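Local structure of penicillin-binding protein (Bacillus halodurans, 3TG9) at residues R149-N153 with Y271-W276. The protein probably binds penicillin and related beta-lactams through an active-site serine. Sequence-based numbering, arbitrary orientation.
Sequences RFHYN and YGYGVW
Phe150 drives the outer end of its ring into the angle between Tyr271 and Trp276, and this aromatic cluster is the tight part of the contact. Its CE1 lies 3.8 Å from CB of Tyr271, while the neighbouring CZ comes equally close, 3.8 Å, to CH2 at the far rim of the Trp276 indole. The rings meet obliquely, the Phe150 plane being tilted by 58° to the Tyr271 ring and by 60° to the six-membered ring of Trp276. With CG anti to the backbone N (chi1 -180°), Phe150 extends from its loop toward the turn that joins strands 269-271 and 276-279. A purely hydrocarbon ring suits this place, where it also touches Val263 and Cys265 of the adjoining strand. The broad indole of Trp276 has Tyr271 CD2, from its own segment, 3.5 Å above one face, which leaves CH2 and CZ2 for Phe150 and Tyr152.

Packing relaxes toward Tyr152, whose CD1 stays 4.1 Å from CZ2 of Trp276. Here a water joins the two segments, bound to Tyr152 OH at 2.9 Å and accepting the N-H of Trp276 NE1 at 3.2 Å in the indole plane. Tyrosine and tryptophan both fit this side because each adds a polar group to an apolar ring. The same hydroxyl is hydrogen-bonded to Lys58 NZ and Ser55 OG, a grouping consistent with the serine and lysine of an SxxK motif and the tyrosine of a YxN motif, as in class C beta-lactamases and related penicillin-binding proteins. The chemistry thus implies an apolar wedge between loop and sheet, beside a water-bridged polar edge at Tyr152, whose hydroxyl belongs to the probable active site.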
ATOM      1  N   ARG B 149      30.989 -20.509 -10.707  1.00 50.95           N
ATOM      2  CA  ARG B 149      29.886 -21.439 -10.478  1.00 49.25           C
ATOM      3  C   ARG B 149      28.511 -20.816 -10.685  1.00 43.73           C
ATOM      4  O   ARG B 149      28.387 -19.606 -10.842  1.00 42.83           O
ATOM      5  CB  ARG B 149      29.977 -22.035  -9.077  1.00 47.55           C
ATOM      6  CG  ARG B 149      29.618 -21.070  -7.966  1.00 52.76           C
ATOM      7  CD  ARG B 149      29.906 -21.689  -6.608  1.00 56.74           C
ATOM      8  NE  ARG B 149      28.871 -21.372  -5.627  1.00 61.46           N
ATOM      9  CZ  ARG B 149      28.866 -20.282  -4.863  1.00 64.14           C
ATOM     10  NH1 ARG B 149      29.845 -19.395  -4.968  1.00 66.16           N
ATOM     11  NH2 ARG B 149      27.882 -20.078  -3.993  1.00 57.87           N
ATOM     12  N   PHE B 150      27.482 -21.660 -10.687  1.00 44.60           N
ATOM     13  CA  PHE B 150      26.106 -21.185 -10.793  1.00 44.35           C
ATOM     14  C   PHE B 150      25.542 -20.786  -9.429  1.00 41.22           C
ATOM     15  O   PHE B 150      25.562 -21.570  -8.482  1.00 45.11           O
ATOM     16  CB  PHE B 150      25.198 -22.232 -11.454  1.00 40.68           C
ATOM     17  CG  PHE B 150      23.761 -21.784 -11.592  1.00 39.66           C
ATOM     18  CD1 PHE B 150      23.325 -21.154 -12.747  1.00 34.27           C
ATOM     19  CD2 PHE B 150      22.853 -21.972 -10.550  1.00 35.72           C
ATOM     20  CE1 PHE B 150      22.006 -20.726 -12.871  1.00 36.45           C
ATOM     21  CE2 PHE B 150      21.539 -21.556 -10.667  1.00 38.44           C
ATOM     22  CZ  PHE B 150      21.112 -20.930 -11.831  1.00 33.91           C
ATOM     23  N   HIS B 151      25.029 -19.565  -9.342  1.00 36.03           N
ATOM     24  CA  HIS B 151      24.402 -19.099  -8.116  1.00 39.83           C
ATOM     25  C   HIS B 151      23.302 -18.084  -8.409  1.00 37.48           C
ATOM     26  O   HIS B 151      23.582 -16.944  -8.793  1.00 34.15           O
ATOM     27  CB  HIS B 151      25.444 -18.482  -7.189  1.00 43.04           C
ATOM     28  CG  HIS B 151      24.961 -18.295  -5.785  1.00 45.41           C
ATOM     29  ND1 HIS B 151      24.277 -17.174  -5.376  1.00 46.94           N
ATOM     30  CD2 HIS B 151      25.057 -19.097  -4.696  1.00 49.84           C
ATOM     31  CE1 HIS B 151      23.975 -17.286  -4.096  1.00 53.18           C
ATOM     32  NE2 HIS B 151      24.439 -18.444  -3.658  1.00 52.59           N
ATOM     33  N   TYR B 152      22.050 -18.499  -8.229  1.00 37.87           N
ATOM     34  CA  TYR B 152      20.914 -17.624  -8.533  1.00 37.01           C
ATOM     35  C   TYR B 152      21.042 -16.272  -7.834  1.00 33.35           C
ATOM     36  O   TYR B 152      21.171 -16.200  -6.616  1.00 35.57           O
ATOM     37  CB  TYR B 152      19.583 -18.288  -8.169  1.00 35.71           C
ATOM     38  CG  TYR B 152      18.389 -17.592  -8.782  1.00 35.15           C
ATOM     39  CD1 TYR B 152      17.993 -17.876 -10.081  1.00 33.17           C
ATOM     40  CD2 TYR B 152      17.665 -16.636  -8.066  1.00 36.00           C
ATOM     41  CE1 TYR B 152      16.896 -17.237 -10.657  1.00 32.16           C
ATOM     42  CE2 TYR B 152      16.567 -15.989  -8.631  1.00 31.05           C
ATOM     43  CZ  TYR B 152      16.188 -16.298  -9.929  1.00 36.89           C
ATOM     44  OH  TYR B 152      15.103 -15.670 -10.509  1.00 31.17           O
ATOM     45  N   ASN B 153      20.995 -15.207  -8.625  1.00 34.48           N
ATOM     46  CA  ASN B 153      21.340 -13.879  -8.154  1.00 31.85           C
ATOM     47  C   ASN B 153      20.395 -12.804  -8.702  1.00 33.81           C
ATOM     48  O   ASN B 153      20.307 -12.598  -9.916  1.00 31.80           O
ATOM     49  CB  ASN B 153      22.783 -13.571  -8.558  1.00 33.19           C
ATOM     50  CG  ASN B 153      23.320 -12.316  -7.912  1.00 31.72           C
ATOM     51  OD1 ASN B 153      22.763 -11.239  -8.074  1.00 30.37           O
ATOM     52  ND2 ASN B 153      24.423 -12.452  -7.184  1.00 37.01           N
ATOM     53  N   TYR B 271      20.163 -23.769 -17.102  1.00 30.68           N
ATOM     54  CA  TYR B 271      19.713 -22.389 -17.249  1.00 32.52           C
ATOM     55  C   TYR B 271      20.216 -21.848 -18.578  1.00 35.76           C
ATOM     56  O   TYR B 271      21.340 -22.144 -18.989  1.00 35.50           O
ATOM     57  CB  TYR B 271      20.233 -21.526 -16.097  1.00 33.61           C
ATOM     58  CG  TYR B 271      19.404 -20.282 -15.800  1.00 31.74           C
ATOM     59  CD1 TYR B 271      19.860 -19.016 -16.151  1.00 27.07           C
ATOM     60  CD2 TYR B 271      18.177 -20.381 -15.160  1.00 28.51           C
ATOM     61  CE1 TYR B 271      19.119 -17.888 -15.874  1.00 33.06           C
ATOM     62  CE2 TYR B 271      17.426 -19.256 -14.876  1.00 29.75           C
ATOM     63  CZ  TYR B 271      17.898 -18.011 -15.242  1.00 31.88           C
ATOM     64  OH  TYR B 271      17.151 -16.884 -14.964  1.00 36.97           O
ATOM     65  N   GLY B 272      19.375 -21.082 -19.264  1.00 31.33           N
ATOM     66  CA  GLY B 272      19.775 -20.448 -20.506  1.00 32.81           C
ATOM     67  C   GLY B 272      20.137 -19.004 -20.228  1.00 31.39           C
ATOM     68  O   GLY B 272      20.870 -18.715 -19.291  1.00 29.27           O
ATOM     69  N   TYR B 273      19.628 -18.103 -21.057  1.00 30.84           N
ATOM     70  CA  TYR B 273      19.669 -16.684 -20.757  1.00 33.18           C
ATOM     71  C   TYR B 273      18.336 -16.256 -20.145  1.00 32.04           C
ATOM     72  O   TYR B 273      17.373 -15.992 -20.863  1.00 32.28           O
ATOM     73  CB  TYR B 273      19.941 -15.878 -22.023  1.00 35.16           C
ATOM     74  CG  TYR B 273      21.379 -15.880 -22.491  1.00 36.02           C
ATOM     75  CD1 TYR B 273      22.412 -16.252 -21.638  1.00 38.48           C
ATOM     76  CD2 TYR B 273      21.706 -15.471 -23.778  1.00 36.73           C
ATOM     77  CE1 TYR B 273      23.731 -16.236 -22.062  1.00 39.52           C
ATOM     78  CE2 TYR B 273      23.015 -15.449 -24.211  1.00 39.01           C
ATOM     79  CZ  TYR B 273      24.025 -15.831 -23.352  1.00 39.38           C
ATOM     80  OH  TYR B 273      25.328 -15.807 -23.791  1.00 37.53           O
ATOM     81  N   GLY B 274      18.275 -16.211 -18.819  1.00 29.97           N
ATOM     82  CA  GLY B 274      17.093 -15.727 -18.130  1.00 31.35           C
ATOM     83  C   GLY B 274      15.907 -16.668 -18.200  1.00 32.05           C
ATOM     84  O   GLY B 274      14.762 -16.251 -17.998  1.00 27.56           O
ATOM     85  N   VAL B 275      16.175 -17.940 -18.474  1.00 31.90           N
ATOM     86  CA  VAL B 275      15.111 -18.930 -18.572  1.00 30.84           C
ATOM     87  C   VAL B 275      15.630 -20.266 -18.014  1.00 31.39           C
ATOM     88  O   VAL B 275      16.832 -20.531 -18.076  1.00 32.76           O
ATOM     89  CB  VAL B 275      14.632 -19.062 -20.041  1.00 27.46           C
ATOM     90  CG1 VAL B 275      15.754 -19.600 -20.919  1.00 30.58           C
ATOM     91  CG2 VAL B 275      13.384 -19.934 -20.143  1.00 25.24           C
ATOM     92  N   TRP B 276      14.741 -21.080 -17.444  1.00 29.41           N
ATOM     93  CA  TRP B 276      15.098 -22.429 -16.988  1.00 28.64           C
ATOM     94  C   TRP B 276      14.862 -23.452 -18.093  1.00 31.11           C
ATOM     95  O   TRP B 276      13.946 -23.306 -18.907  1.00 28.10           O
ATOM     96  CB  TRP B 276      14.275 -22.835 -15.764  1.00 26.79           C
ATOM     97  CG  TRP B 276      14.610 -22.085 -14.506  1.00 29.26           C
ATOM     98  CD1 TRP B 276      13.935 -21.026 -13.974  1.00 28.52           C
ATOM     99  CD2 TRP B 276      15.703 -22.347 -13.621  1.00 26.42           C
ATOM    100  NE1 TRP B 276      14.536 -20.614 -12.807  1.00 31.75           N
ATOM    101  CE2 TRP B 276      15.626 -21.411 -12.571  1.00 32.79           C
ATOM    102  CE3 TRP B 276      16.733 -23.290 -13.613  1.00 26.74           C
ATOM    103  CZ2 TRP B 276      16.552 -21.384 -11.523  1.00 32.36           C
ATOM    104  CZ3 TRP B 276      17.651 -23.263 -12.577  1.00 26.69           C
ATOM    105  CH2 TRP B 276      17.552 -22.318 -11.544  1.00 28.71           C
TER
HETATM  106  O   HOH W   1      13.455 -17.845 -11.504  1.00 26.20           O